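Local coordinates for protocadherin gamma-B3 (Homo sapiens, PDB 5K8R), which probably mediates calcium-dependent cell adhesion through its cadherin repeats, of which the first four are present here, and may contribute to specific neuronal connections in the brain, at residues E64-G67 with T71-L74; L124-D129 with Q138-S143; L150-K153 with S159-P162; A184-G187 with S191-C194. One frame throughout, in Å; residues are numbered along the deposited sequence.

Contact 1: residues E64-G67 with T71-L74; sequences EICG and TCVL
Cys66 and Cys72 are joined by a disulfide, the shortest link between the two segments, with SG of Cys66 2.0 Å from SG of Cys72. The dihedral about the sulfur–sulfur bond is 87°, an unstrained value. The two half-cystines reach the bond from differently turned arms. SG of Cys66 lies beside its own backbone nitrogen (chi1 -65°), whereas SG of Cys72 is swung to the far side from its nitrogen (chi1 -158°), a pairing that spans CA atoms 5.7 Å apart. Ile65, on the short helix 62-65, covers one flank of the bridge: its CG2 branch sits 4.0 Å from SG of Cys72 and 3.8 Å from CD2 of Leu74, whose side chain it crosses at about a right angle. Branched aliphatic residues suit this place, since Phe44 touches both and Ile60 adds to the apolar patch around Ile65. Beyond the cysteine the chain turns at Gly67, whose positive phi glycine tolerates easily. The disulfide loop so closed, with five residues between its cysteines, is a feature of the first cadherin repeat of clustered protocadherins; here it ties the chain just after Ile65 to the start of strand 73-80. Because the link is covalent and backed by hydrocarbon, the loop's closure does not depend on polar bonds between the two segments, and the oxidised sulfurs fit the predicted extracellular location.

Contact 2: residues L124-D129 with Q138-S143; sequences LESAQD and QQYYLS. With CA (calcium ion), chain B.
Asp129 binds a calcium ion through both carboxylate oxygens, OD2 at 2.4 Å and OD1 at 2.7 Å, while Gln138 holds that carboxylate from the second shell. NE2 of Gln138 donates to OD2 of Asp129 over 3.0 Å, meeting it on the anti side and 23° out of the carboxylate plane. The bond is bent (134°), and the glutamine gets there by folding at chi2 (-55°); an amide suits the place because it supplies an N-H without adding charge. Asp131, Asn135, Asp186, Asn97 and Asn99 complete the site; Asp129 and Asp131 are the two aspartates of the cadherin DXD motif, and the site lies at the junction between successive repeats. Earlier in the same loop, the hydroxyl of Tyr140 accepts the N-H of Ala127, OH to N 2.6 Å, with this nitrogen at the ring edge. OG of Ser126 also lies beside that hydroxyl, although the modelled separation is too short to be trusted in detail. The methyl of Ala127 packs against the tyrosine, CB 3.8 Å from CE1. Asn253 of the second subunit accepts a hydrogen bond from Ser126 N. Strand 138-142 meets the loop that follows strand 121-123, with Ala184 of strand 177-186 and Pro162 of strand 160-166 both touching Tyr140.

Contact 3: residues L150-K153 with S159-P162; sequences LIQK and SRYP
Tyr161 has its ring tucked between its own backbone nitrogen and carbonyl carbon (chi1 66°), and this turns it across Lys153, whose chain starts beside its nitrogen (chi1 -66°) and then runs extended. CB of Lys153 consequently sits over one face of the ring, 3.4 Å from CZ of Tyr161, and CD passes 3.3 Å from the phenol OH. A long aliphatic chain suits an exposed strand position: its methylenes cover the aromatic ring while the ammonium group goes on outward, forming a long, weak ion pair with Glu163. The same two residues form an antiparallel hydrogen-bonded pair, Lys153 N to Tyr161 O and Tyr161 N to Lys153 O both 2.9 Å. On the other face, Gln152 brings the NE2 end of its amide to the arginine stem, 3.3 Å from CG of Arg160. The polar ends look elsewhere: Gln152 OE1 accepts from Tyr140 N, and Arg160 makes a salt bridge with Glu154. Pro162 faces Gln152 in a non-hydrogen-bonded pair, where its lack of an N-H costs this neighbour nothing, and its CB touches CD1 of Leu150 at 3.8 Å. Strands 148-154 and 160-166 form a beta hairpin, and Leu150 and Pro162 meet Leu142 and Tyr140, respectively, of strand 138-142.

Contact 4: residues A184-G187 with S191-C194; sequences AVDG and SRSC. With CA (calcium ion), chain B.
Ala184 pairs with Cys194 as an antiparallel hydrogen-bonded pair, its N lying 2.9 Å from O of Cys194; the return bond from Cys194 N is doubtful, since the position of Ala184 O is less sure. The small side chains lie on one face of the sheet, CB of Ala184 4.2 Å from SG of Cys194, a face where Ala127 touches the alanine and Phe103 touches the cysteine. Val185 comes next, on the opposite face with Ser193, in a non-hydrogen-bonded pair. Its two branches divide the work: CG2 rests 3.6 Å from CB of Ser193, and CG1 reaches CB of Ser191 at 4.0 Å. Beta-branched valine is well suited to an extended strand. These strands, 177-186 and 193-203, form a hairpin of the second cadherin repeat, and the sequence from Ala184 through the turn is the AXDXGXP motif characteristic of cadherins. The aspartate of that motif, Asp186, is held at both ends. Its N donates to O of Arg192 at 2.9 Å, and its carboxylate, set between backbone nitrogen and carbonyl carbon (chi1 55°), curls back so that OD1 accepts Arg192 N at 2.7 Å. That bond is nearly straight (173°) and arrives on the syn side, 29° out of the carboxylate plane. The carboxylate splits its roles: OD1 takes the backbone N-H, and OD2 of Asp186 binds the calcium ion at 2.7 Å, while CB of Arg192 lies alongside OD2 and its guanidinium leads away.

How the contacts relate
Contact 1 belongs to the first cadherin repeat and contacts 2, 3 and 4 to the second, so the set straddles the calcium-filled junction between them. Contact 2 is buried, contact 4 partly so, and contacts 1 and 3 lie at the surface. Contacts 2 and 4 share a sheet, with strands 138-142 and 177-186 as neighbours, and supply ligands to one calcium ion. Contact 3 comes from the other sheet of the repeat and touches contact 2, where the Gln152 amide meets strand 138-142. Chemistry follows place: a covalent bridge closes a surface loop of the first repeat, contact 2 relies on polar side-chain bonds, contact 3 on backbone pairing and side-chain packing, and contact 4 combines backbone pairing with a metal ligand.

Contact 1: residues E64-G67 with T71-L74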
# COMPACT_ATOMS: atom_id res chain seq x y z
N GLU A 64 -1.23 49.15 -2.75
CA GLU A 64 0.03 49.36 -2.05
C GLU A 64 -0.14 50.18 -0.78
O GLU A 64 0.65 50.04 0.16
CB GLU A 64 1.03 50.04 -2.99
CG GLU A 64 2.45 50.12 -2.44
CD GLU A 64 3.41 50.78 -3.41
OE1 GLU A 64 2.95 51.25 -4.47
OE2 GLU A 64 4.62 50.82 -3.11
N ILE A 65 -1.18 51.02 -0.72
CA ILE A 65 -1.37 51.89 0.43
C ILE A 65 -2.12 51.17 1.55
O ILE A 65 -1.66 51.13 2.70
CB ILE A 65 -2.11 53.17 0.01
CG1 ILE A 65 -1.25 53.99 -0.96
CG2 ILE A 65 -2.48 54.01 1.22
CD1 ILE A 65 -1.98 55.16 -1.59
N CYS A 66 -3.27 50.58 1.24
CA CYS A 66 -4.10 49.95 2.25
C CYS A 66 -4.17 48.43 2.16
O CYS A 66 -4.60 47.79 3.12
CB CYS A 66 -5.53 50.51 2.21
SG CYS A 66 -5.67 52.26 2.63
N GLY A 67 -3.77 47.84 1.04
CA GLY A 67 -3.77 46.39 0.94
C GLY A 67 -5.19 45.83 0.92
O GLY A 67 -6.03 46.24 0.11
N THR A 71 -11.49 49.70 4.04
CA THR A 71 -11.53 51.13 3.80
C THR A 71 -10.12 51.68 3.62
O THR A 71 -9.17 51.18 4.21
CB THR A 71 -12.22 51.88 4.95
OG1 THR A 71 -12.48 53.23 4.56
CG2 THR A 71 -11.34 51.87 6.19
N CYS A 72 -9.99 52.71 2.79
CA CYS A 72 -8.70 53.33 2.53
C CYS A 72 -8.84 54.84 2.67
O CYS A 72 -9.45 55.48 1.81
CB CYS A 72 -8.18 52.96 1.13
SG CYS A 72 -6.40 53.12 0.94
N VAL A 73 -8.29 55.39 3.74
CA VAL A 73 -8.37 56.82 4.02
C VAL A 73 -6.96 57.37 4.16
O VAL A 73 -6.10 56.76 4.81
CB VAL A 73 -9.21 57.11 5.28
CG1 VAL A 73 -10.68 56.80 5.01
CG2 VAL A 73 -8.71 56.31 6.47
N LEU A 74 -6.72 58.53 3.55
CA LEU A 74 -5.46 59.24 3.64
C LEU A 74 -5.70 60.54 4.40
O LEU A 74 -6.43 61.42 3.92
CB LEU A 74 -4.88 59.53 2.26
CG LEU A 74 -4.39 58.33 1.44
CD1 LEU A 74 -3.95 58.77 0.06
CD2 LEU A 74 -3.25 57.62 2.17

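Contact 2: residues L124-D129 with Q138-S143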
# COMPACT_ATOMS: atom_id res chain seq x y z
N LEU A 124 -9.59 22.36 -3.10
CA LEU A 124 -8.89 23.05 -4.17
C LEU A 124 -8.36 24.38 -3.66
O LEU A 124 -8.99 25.03 -2.83
CB LEU A 124 -9.81 23.28 -5.37
CG LEU A 124 -10.21 22.04 -6.17
CD1 LEU A 124 -11.06 22.43 -7.36
CD2 LEU A 124 -8.97 21.28 -6.61
N GLU A 125 -7.19 24.77 -4.16
CA GLU A 125 -6.61 26.05 -3.77
C GLU A 125 -7.44 27.19 -4.34
O GLU A 125 -7.76 27.21 -5.53
CB GLU A 125 -5.17 26.15 -4.25
CG GLU A 125 -4.53 27.49 -3.95
CD GLU A 125 -3.03 27.49 -4.14
OE1 GLU A 125 -2.52 26.64 -4.91
OE2 GLU A 125 -2.35 28.32 -3.50
N SER A 126 -7.79 28.15 -3.49
CA SER A 126 -8.58 29.29 -3.91
C SER A 126 -7.69 30.32 -4.60
O SER A 126 -6.47 30.34 -4.45
CB SER A 126 -9.29 29.92 -2.72
OG SER A 126 -10.13 30.99 -3.13
N ALA A 127 -8.33 31.18 -5.39
CA ALA A 127 -7.61 32.25 -6.06
C ALA A 127 -7.44 33.45 -5.13
O ALA A 127 -8.21 33.66 -4.19
CB ALA A 127 -8.35 32.68 -7.33
N GLN A 128 -6.41 34.24 -5.40
CA GLN A 128 -6.12 35.44 -4.63
C GLN A 128 -6.28 36.68 -5.50
O GLN A 128 -6.04 36.64 -6.71
CB GLN A 128 -4.70 35.39 -4.04
CG GLN A 128 -4.50 34.32 -2.99
CD GLN A 128 -3.16 34.42 -2.29
OE1 GLN A 128 -2.34 35.28 -2.62
NE2 GLN A 128 -2.93 33.55 -1.32
N ASP A 129 -6.69 37.77 -4.86
CA ASP A 129 -6.97 39.02 -5.56
C ASP A 129 -6.64 40.19 -4.64
O ASP A 129 -7.26 40.34 -3.58
CB ASP A 129 -8.43 39.07 -6.01
CG ASP A 129 -8.68 40.09 -7.09
OD1 ASP A 129 -8.20 41.24 -6.97
OD2 ASP A 129 -9.37 39.75 -8.08
N GLN A 138 -14.59 36.25 -5.74
CA GLN A 138 -14.31 35.34 -6.84
C GLN A 138 -15.49 34.42 -7.13
O GLN A 138 -16.33 34.14 -6.27
CB GLN A 138 -13.06 34.50 -6.54
CG GLN A 138 -11.81 35.33 -6.32
CD GLN A 138 -11.51 36.26 -7.47
OE1 GLN A 138 -11.70 35.91 -8.64
NE2 GLN A 138 -11.04 37.46 -7.15
N GLN A 139 -15.54 33.95 -8.38
CA GLN A 139 -16.51 32.97 -8.84
C GLN A 139 -15.74 31.91 -9.62
O GLN A 139 -15.04 32.24 -10.58
CB GLN A 139 -17.59 33.62 -9.71
CG GLN A 139 -18.85 32.79 -9.84
CD GLN A 139 -19.86 33.09 -8.74
OE1 GLN A 139 -20.66 32.23 -8.38
NE2 GLN A 139 -19.82 34.31 -8.22
N TYR A 140 -15.87 30.66 -9.20
CA TYR A 140 -15.07 29.57 -9.75
C TYR A 140 -15.91 28.71 -10.69
O TYR A 140 -17.09 28.44 -10.41
CB TYR A 140 -14.47 28.71 -8.64
CG TYR A 140 -13.53 29.48 -7.74
CD1 TYR A 140 -12.19 29.61 -8.07
CD2 TYR A 140 -13.98 30.08 -6.58
CE1 TYR A 140 -11.32 30.32 -7.25
CE2 TYR A 140 -13.13 30.79 -5.75
CZ TYR A 140 -11.80 30.90 -6.10
OH TYR A 140 -10.94 31.61 -5.28
N TYR A 141 -15.30 28.29 -11.79
CA TYR A 141 -15.96 27.44 -12.78
C TYR A 141 -15.00 26.34 -13.20
O TYR A 141 -13.83 26.61 -13.50
CB TYR A 141 -16.39 28.25 -14.01
CG TYR A 141 -17.31 29.41 -13.70
CD1 TYR A 141 -18.69 29.24 -13.67
CD2 TYR A 141 -16.80 30.68 -13.45
CE1 TYR A 141 -19.53 30.30 -13.39
CE2 TYR A 141 -17.64 31.74 -13.17
CZ TYR A 141 -19.00 31.55 -13.14
OH TYR A 141 -19.84 32.60 -12.87
N LEU A 142 -15.49 25.11 -13.22
CA LEU A 142 -14.72 23.96 -13.69
C LEU A 142 -15.20 23.57 -15.08
O LEU A 142 -16.41 23.48 -15.32
CB LEU A 142 -14.85 22.78 -12.73
CG LEU A 142 -14.04 21.53 -13.09
CD1 LEU A 142 -12.57 21.74 -12.75
CD2 LEU A 142 -14.59 20.30 -12.39
N SER A 143 -14.26 23.35 -15.99
CA SER A 143 -14.62 22.90 -17.32
C SER A 143 -15.28 21.53 -17.25
O SER A 143 -14.89 20.70 -16.41
CB SER A 143 -13.39 22.85 -18.23
OG SER A 143 -12.79 24.13 -18.34
CA CA B . -9.87 41.89 -9.03

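Contact 3: residues L150-K153 with S159-P162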
# COMPACT_ATOMS: atom_id res chain seq x y z
N LEU A 150 -17.58 20.44 -9.76
CA LEU A 150 -17.11 21.41 -8.79
C LEU A 150 -18.29 21.94 -7.98
O LEU A 150 -19.35 22.23 -8.54
CB LEU A 150 -16.37 22.57 -9.47
CG LEU A 150 -15.76 23.66 -8.59
CD1 LEU A 150 -14.40 24.08 -9.12
CD2 LEU A 150 -16.68 24.87 -8.50
N ILE A 151 -18.09 22.05 -6.67
CA ILE A 151 -19.04 22.71 -5.79
C ILE A 151 -18.36 23.97 -5.25
O ILE A 151 -17.15 23.98 -5.02
CB ILE A 151 -19.51 21.79 -4.64
CG1 ILE A 151 -18.34 21.41 -3.73
CG2 ILE A 151 -20.16 20.54 -5.20
CD1 ILE A 151 -18.74 20.52 -2.57
N GLN A 152 -19.14 25.03 -5.08
CA GLN A 152 -18.63 26.30 -4.59
C GLN A 152 -19.26 26.61 -3.25
O GLN A 152 -20.49 26.62 -3.13
CB GLN A 152 -18.90 27.43 -5.59
CG GLN A 152 -18.49 28.81 -5.08
CD GLN A 152 -18.53 29.86 -6.16
OE1 GLN A 152 -17.84 29.75 -7.18
NE2 GLN A 152 -19.33 30.90 -5.96
N LYS A 153 -18.43 26.86 -2.25
CA LYS A 153 -18.91 27.22 -0.92
C LYS A 153 -18.41 28.61 -0.57
O LYS A 153 -17.64 29.23 -1.30
CB LYS A 153 -18.47 26.20 0.13
CG LYS A 153 -19.08 24.82 -0.04
CD LYS A 153 -18.66 23.89 1.09
CE LYS A 153 -19.33 22.53 0.98
NZ LYS A 153 -18.97 21.65 2.13
N SER A 159 -16.53 35.23 1.44
CA SER A 159 -15.58 34.88 0.40
C SER A 159 -15.81 33.45 -0.08
O SER A 159 -16.12 32.55 0.70
CB SER A 159 -14.15 35.02 0.91
OG SER A 159 -13.90 34.14 1.99
N ARG A 160 -15.66 33.25 -1.39
CA ARG A 160 -15.94 31.96 -2.01
C ARG A 160 -14.69 31.10 -2.07
O ARG A 160 -13.57 31.60 -2.15
CB ARG A 160 -16.49 32.16 -3.43
CG ARG A 160 -17.92 32.69 -3.52
CD ARG A 160 -17.99 34.18 -3.24
NE ARG A 160 -19.35 34.70 -3.38
CZ ARG A 160 -19.81 35.29 -4.48
NH1 ARG A 160 -21.05 35.74 -4.52
NH2 ARG A 160 -19.02 35.43 -5.53
N TYR A 161 -14.90 29.78 -2.01
CA TYR A 161 -13.82 28.83 -2.20
C TYR A 161 -14.38 27.60 -2.90
O TYR A 161 -15.53 27.21 -2.64
CB TYR A 161 -13.15 28.43 -0.88
CG TYR A 161 -14.02 27.66 0.09
CD1 TYR A 161 -13.99 26.27 0.13
CD2 TYR A 161 -14.86 28.32 0.97
CE1 TYR A 161 -14.77 25.57 1.02
CE2 TYR A 161 -15.65 27.63 1.87
CZ TYR A 161 -15.60 26.25 1.89
OH TYR A 161 -16.39 25.55 2.77
N PRO A 162 -13.61 26.98 -3.80
CA PRO A 162 -14.12 25.83 -4.55
C PRO A 162 -13.68 24.50 -3.97
O PRO A 162 -12.70 24.42 -3.22
CB PRO A 162 -13.51 26.05 -5.94
CG PRO A 162 -12.18 26.67 -5.64
CD PRO A 162 -12.34 27.49 -4.37

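Contact 4: residues A184-G187 with S191-C194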
# COMPACT_ATOMS: atom_id res chain seq x y z
N ALA A 184 -11.25 31.36 -12.44
CA ALA A 184 -11.73 32.27 -11.40
C ALA A 184 -12.00 33.62 -12.03
O ALA A 184 -11.11 34.22 -12.65
CB ALA A 184 -10.71 32.39 -10.27
N VAL A 185 -13.23 34.11 -11.88
CA VAL A 185 -13.66 35.40 -12.41
C VAL A 185 -14.13 36.26 -11.25
O VAL A 185 -15.01 35.86 -10.48
CB VAL A 185 -14.79 35.24 -13.45
CG1 VAL A 185 -15.02 36.56 -14.18
CG2 VAL A 185 -14.46 34.12 -14.43
N ASP A 186 -13.55 37.46 -11.12
CA ASP A 186 -13.93 38.35 -10.04
C ASP A 186 -15.25 39.05 -10.38
O ASP A 186 -15.81 38.90 -11.46
CB ASP A 186 -12.82 39.36 -9.75
CG ASP A 186 -12.38 40.14 -10.99
OD1 ASP A 186 -13.19 40.33 -11.91
OD2 ASP A 186 -11.21 40.57 -11.02
N GLY A 187 -15.75 39.84 -9.43
CA GLY A 187 -17.02 40.52 -9.61
C GLY A 187 -16.88 42.01 -9.82
O GLY A 187 -17.81 42.78 -9.53
N SER A 191 -14.86 42.59 -15.69
CA SER A 191 -14.56 41.29 -15.10
C SER A 191 -13.16 40.85 -15.50
O SER A 191 -12.78 40.93 -16.67
CB SER A 191 -15.59 40.26 -15.54
OG SER A 191 -16.88 40.58 -15.05
N ARG A 192 -12.39 40.38 -14.52
CA ARG A 192 -11.07 39.83 -14.74
C ARG A 192 -11.04 38.39 -14.25
O ARG A 192 -11.68 38.06 -13.24
CB ARG A 192 -9.99 40.66 -14.04
CG ARG A 192 -9.75 42.01 -14.68
CD ARG A 192 -8.72 42.82 -13.90
NE ARG A 192 -7.90 43.64 -14.79
CZ ARG A 192 -8.26 44.84 -15.25
NH1 ARG A 192 -9.43 45.36 -14.91
NH2 ARG A 192 -7.44 45.51 -16.05
N SER A 193 -10.31 37.53 -14.96
CA SER A 193 -10.31 36.10 -14.68
C SER A 193 -8.90 35.54 -14.82
O SER A 193 -7.99 36.20 -15.33
CB SER A 193 -11.27 35.36 -15.61
OG SER A 193 -10.87 35.49 -16.96
N CYS A 194 -8.74 34.31 -14.35
CA CYS A 194 -7.49 33.58 -14.53
C CYS A 194 -7.80 32.09 -14.51
O CYS A 194 -8.83 31.65 -14.01
CB CYS A 194 -6.46 33.92 -13.44
SG CYS A 194 -6.91 33.34 -11.79
CA CA B . -9.87 41.89 -9.03